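NanS-p (Escherichia phage vB_EcoP_24B, PDB 6YP6) probably serves as a carbohydrate-binding part of a carbohydrate esterase encoded by a Shiga toxin-carrying bacteriophage. Local coordinates at residues E14-L17 / K18-G21; Q120-K124 / D125-M129. One frame throughout, in Å; residues are numbered along the deposited sequence.

Contact 1: E14-L17 / K18-G21; sequences EGSL and KVQG
Gly15 meets Gln20 through its backbone, the carbonyl carbon lying 4.0 Å from Gln20 NE2. Its positive phi (74°) is a conformation that glycine adopts easily, and its carbonyl oxygen accepts a hydrogen bond from Tyr8 OH, tying the loop to strand 3-9. Ser16 does most of the bonding. A chi1 of 171° swings OG to the far side from its own N, toward Val19 N, from which it accepts an almost straight bond of 2.9 Å. A short hydroxyl side chain suits this place, because it can take an amide hydrogen three residues ahead as the chain begins to curl. Val19 CG2 lies alongside the same oxygen, 3.3 Å from Ser16 OG. The backbone oxygen of Ser16 accepts from Gln20 N at 3.2 Å, which completes an ST motif; this runs into a type I beta turn from Lys18 to Gly21, with Gly21 taking the positive phi of 95° that suits glycine. The extended Gln20 side chain runs alongside Ser16 O, with CG 3.3 Å from that oxygen and NE2 adding a weak bond, while Gln20 OE1 takes the backbone N of Leu9. Leu17 turns its branched end from the turn onto Tyr8 and Trp22, a buried place fitting an aliphatic residue.

Contact 2: Q120-K124 / D125-M129; sequences QTDAK and DLNVM
The Asp122 and Asn127 side chains meet nearly perpendicular, with carboxylate and amide planes 78° apart. Asn127 ND2 approaches Asp122 OD2 from above the carboxylate plane, at 3.0 Å, while the oxygen lies almost within the plane of the amide. Asparagine suits this position because its amide can donate through ND2 while OD1 bonds to Thr144 OG1. The other carboxylate oxygen turns back into the loop, where CG is tucked between backbone N and carbonyl carbon (chi1 56°). Lys124 N, two residues on, donates to Asp122 OD1 at 2.9 Å and so makes the Asx turn to which aspartate is well suited. Asp125 N is an additional donor, meeting Asp122 OD1 nearly head-on at 2.7 Å from the opposite face of its plane. Two backbone N-H groups hydrogen-bonded to one oxygen, and the Asn127 side-chain N-H to the other, restrain the carboxylate's rotation.

Lys124 runs alongside Asp125 in the same direction, and the bend at the end of the lysine chain brings NZ to Asp125 OD2 in a salt bridge of 2.9 Å. A water sits 2.6 Å from Asp122 OD2 and 2.9 Å from Asp125 OD2, between two carboxylates whose like charges would otherwise probably disfavour their closeness. Thr121 CG2 touches Leu126 CD1 at 3.7 Å, whereas Thr121 OG1 bonds to Tyr205 OH.

Gln120 and Asn127 form the hydrogen-bonded pair of this beta hairpin and Thr121 and Leu126 the non-hydrogen-bonded pair next to the loop. Strand 113-121 is flanked on its other side by strand 88-95, and strand 125-130 by strand 140-147, whose Phe145 packs on Leu126.

In the fold
Contacts 1 and 2 lie on opposite sides of the chain's centre, about 30 Å apart between centres, and share no secondary-structure element. Both are tight reversals of the chain, partly buried and with exposed residues. Contact 1 belongs to the loop between strand 3-9, of the eight-stranded sheet, and strand 23-25, at an edge of the seven-stranded one; contact 2 joins two neighbouring inner strands of that second sheet. Their chemistry follows: residues 14-21, without strand partners, are held by a neutral hydroxyl, a carbonyl and an amide side chain, whereas residues 120-129 combine regular strand pairing with carboxylates, a salt bridge and bridging waters.

Contact 1: E14-L17 / K18-G21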
loop_
_atom_site.group_PDB
_atom_site.type_symbol
_atom_site.label_atom_id
_atom_site.label_comp_id
_atom_site.label_asym_id
_atom_site.label_seq_id
_atom_site.Cartn_x
_atom_site.Cartn_y
_atom_site.Cartn_z
ATOM N N GLU A 14 9.823 -18.097 -7.720
ATOM C CA GLU A 14 9.204 -17.936 -9.035
ATOM C C GLU A 14 8.099 -16.885 -9.030
ATOM O O GLU A 14 7.198 -16.915 -9.875
ATOM C CB GLU A 14 8.674 -19.265 -9.580
ATOM C CG GLU A 14 9.696 -20.402 -9.608
ATOM C CD GLU A 14 10.909 -20.094 -10.466
ATOM N N GLY A 15 8.153 -15.952 -8.083
ATOM C CA GLY A 15 7.141 -14.923 -7.968
ATOM C C GLY A 15 5.816 -15.374 -7.416
ATOM O O GLY A 15 4.839 -14.631 -7.512
ATOM N N SER A 16 5.743 -16.557 -6.825
ATOM C CA SER A 16 4.468 -17.087 -6.373
ATOM C C SER A 16 3.998 -16.398 -5.094
ATOM O O SER A 16 4.637 -16.516 -4.045
ATOM C CB SER A 16 4.588 -18.585 -6.123
ATOM O OG SER A 16 3.413 -19.042 -5.482
ATOM N N LEU A 17 2.851 -15.725 -5.184
ATOM C CA LEU A 17 2.183 -15.187 -4.006
ATOM C C LEU A 17 1.806 -16.302 -3.045
ATOM O O LEU A 17 1.970 -16.165 -1.824
ATOM C CB LEU A 17 0.927 -14.434 -4.451
ATOM C CG LEU A 17 1.210 -13.082 -5.101
ATOM C CD1 LEU A 17 0.133 -12.688 -6.112
ATOM C CD2 LEU A 17 1.347 -12.021 -4.007
ATOM N N LYS A 18 1.294 -17.412 -3.586
ATOM C CA LYS A 18 0.842 -18.519 -2.754
ATOM C C LYS A 18 1.986 -19.093 -1.934
ATOM O O LYS A 18 1.853 -19.295 -0.726
ATOM C CB LYS A 18 0.233 -19.598 -3.648
ATOM C CG LYS A 18 -0.339 -20.772 -2.893
ATOM C CD LYS A 18 -0.874 -21.823 -3.844
ATOM C CE LYS A 18 -2.008 -21.292 -4.704
ATOM N NZ LYS A 18 -2.591 -22.363 -5.558
ATOM N N VAL A 19 3.118 -19.385 -2.580
ATOM C CA VAL A 19 4.252 -19.968 -1.865
ATOM C C VAL A 19 4.742 -19.022 -0.786
ATOM O O VAL A 19 5.202 -19.462 0.278
ATOM C CB VAL A 19 5.369 -20.324 -2.861
ATOM C CG1 VAL A 19 6.656 -20.698 -2.135
ATOM C CG2 VAL A 19 4.924 -21.450 -3.785
ATOM N N GLN A 20 4.640 -17.712 -1.031
ATOM C CA GLN A 20 5.107 -16.697 -0.096
ATOM C C GLN A 20 4.094 -16.367 0.998
ATOM O O GLN A 20 4.360 -15.477 1.806
ATOM C CB GLN A 20 5.545 -15.437 -0.858
ATOM C CG GLN A 20 6.773 -15.700 -1.711
ATOM C CD GLN A 20 7.249 -14.474 -2.463
ATOM O OE1 GLN A 20 7.575 -13.450 -1.872
ATOM N NE2 GLN A 20 7.307 -14.581 -3.777
ATOM N N GLY A 21 2.961 -17.065 1.057
ATOM C CA GLY A 21 2.051 -16.949 2.175
ATOM C C GLY A 21 0.919 -15.965 2.000
ATOM O O GLY A 21 0.132 -15.783 2.941
#

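Contact 2: Q120-K124 / D125-M129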
loop_
_atom_site.group_PDB
_atom_site.type_symbol
_atom_site.label_atom_id
_atom_site.label_comp_id
_atom_site.label_asym_id
_atom_site.label_seq_id
_atom_site.Cartn_x
_atom_site.Cartn_y
_atom_site.Cartn_z
ATOM N N GLN A 120 -3.615 7.132 -7.130
ATOM C CA GLN A 120 -4.628 7.561 -8.083
ATOM C C GLN A 120 -4.032 8.684 -8.913
ATOM O O GLN A 120 -3.251 9.479 -8.390
ATOM C CB GLN A 120 -5.843 8.092 -7.302
ATOM C CG GLN A 120 -7.017 8.556 -8.142
ATOM C CD GLN A 120 -8.037 9.322 -7.341
ATOM O OE1 GLN A 120 -7.705 9.927 -6.314
ATOM N NE2 GLN A 120 -9.287 9.319 -7.803
ATOM N N THR A 121 -4.417 8.785 -10.182
ATOM C CA THR A 121 -4.045 9.962 -10.952
ATOM C C THR A 121 -5.136 11.018 -10.858
ATOM O O THR A 121 -6.324 10.703 -10.790
ATOM C CB THR A 121 -3.792 9.645 -12.428
ATOM O OG1 THR A 121 -4.885 8.909 -12.992
ATOM C CG2 THR A 121 -2.544 8.836 -12.610
ATOM N N ASP A 122 -4.719 12.288 -10.857
ATOM C CA ASP A 122 -5.625 13.377 -11.223
ATOM C C ASP A 122 -5.572 13.507 -12.746
ATOM O O ASP A 122 -5.446 12.486 -13.428
ATOM C CB ASP A 122 -5.372 14.633 -10.382
ATOM C CG ASP A 122 -3.955 15.154 -10.442
ATOM O OD1 ASP A 122 -3.277 14.967 -11.464
ATOM O OD2 ASP A 122 -3.532 15.799 -9.450
ATOM N N ALA A 123 -5.707 14.712 -13.308
ATOM C CA ALA A 123 -5.605 14.852 -14.759
ATOM C C ALA A 123 -4.171 14.978 -15.246
ATOM O O ALA A 123 -3.951 15.073 -16.457
ATOM C CB ALA A 123 -6.431 16.041 -15.247
ATOM N N LYS A 124 -3.187 14.957 -14.344
ATOM C CA LYS A 124 -1.804 15.075 -14.770
ATOM C C LYS A 124 -0.801 14.240 -13.985
ATOM O O LYS A 124 0.157 13.750 -14.584
ATOM C CB LYS A 124 -1.367 16.545 -14.857
ATOM C CG LYS A 124 -1.399 17.320 -13.547
ATOM C CD LYS A 124 -1.167 18.819 -13.813
ATOM C CE LYS A 124 -0.925 19.596 -12.523
ATOM N NZ LYS A 124 0.332 19.186 -11.841
ATOM N N ASP A 125 -0.991 14.080 -12.680
ATOM C CA ASP A 125 0.024 13.525 -11.802
ATOM C C ASP A 125 -0.443 12.216 -11.170
ATOM O O ASP A 125 -1.636 11.962 -11.021
ATOM C CB ASP A 125 0.326 14.494 -10.652
ATOM C CG ASP A 125 1.017 15.764 -11.094
ATOM O OD1 ASP A 125 1.664 15.752 -12.150
ATOM O OD2 ASP A 125 0.912 16.764 -10.349
ATOM N N LEU A 126 0.523 11.400 -10.747
ATOM C CA LEU A 126 0.251 10.218 -9.934
ATOM C C LEU A 126 0.389 10.611 -8.466
ATOM O O LEU A 126 1.465 11.035 -8.031
ATOM C CB LEU A 126 1.223 9.086 -10.270
ATOM C CG LEU A 126 0.900 7.748 -9.603
ATOM C CD1 LEU A 126 -0.402 7.179 -10.134
ATOM C CD2 LEU A 126 2.028 6.745 -9.775
ATOM N N ASN A 127 -0.689 10.476 -7.701
ATOM C CA ASN A 127 -0.753 10.953 -6.328
ATOM C C ASN A 127 -0.868 9.811 -5.327
ATOM O O ASN A 127 -1.393 8.735 -5.633
ATOM C CB ASN A 127 -1.961 11.872 -6.181
ATOM C CG ASN A 127 -1.844 13.096 -7.040
ATOM O OD1 ASN A 127 -0.742 13.604 -7.273
ATOM N ND2 ASN A 127 -2.970 13.568 -7.537
ATOM N N VAL A 128 -0.384 10.095 -4.117
ATOM C CA VAL A 128 -0.527 9.234 -2.953
ATOM C C VAL A 128 -1.464 9.940 -1.983
ATOM O O VAL A 128 -1.199 11.080 -1.591
ATOM C CB VAL A 128 0.822 8.975 -2.270
ATOM C CG1 VAL A 128 0.632 8.016 -1.111
ATOM C CG2 VAL A 128 1.871 8.464 -3.231
ATOM N N MET A 129 -2.544 9.263 -1.581
ATOM C CA MET A 129 -3.615 9.837 -0.793
ATOM C C MET A 129 -3.835 9.014 0.470
ATOM O O MET A 129 -3.585 7.811 0.494
ATOM C CB MET A 129 -4.926 9.801 -1.604
ATOM C CG MET A 129 -4.855 10.476 -2.954
ATOM S SD MET A 129 -4.586 12.260 -2.908
ATOM C CE MET A 129 -6.068 12.817 -2.097
HETATM O O HOH W 1 -5.605 12.336 -6.692
HETATM O O HOH W 2 -1.748 17.694 -9.721
HETATM O O HOH W 3 2.899 17.707 -13.469
#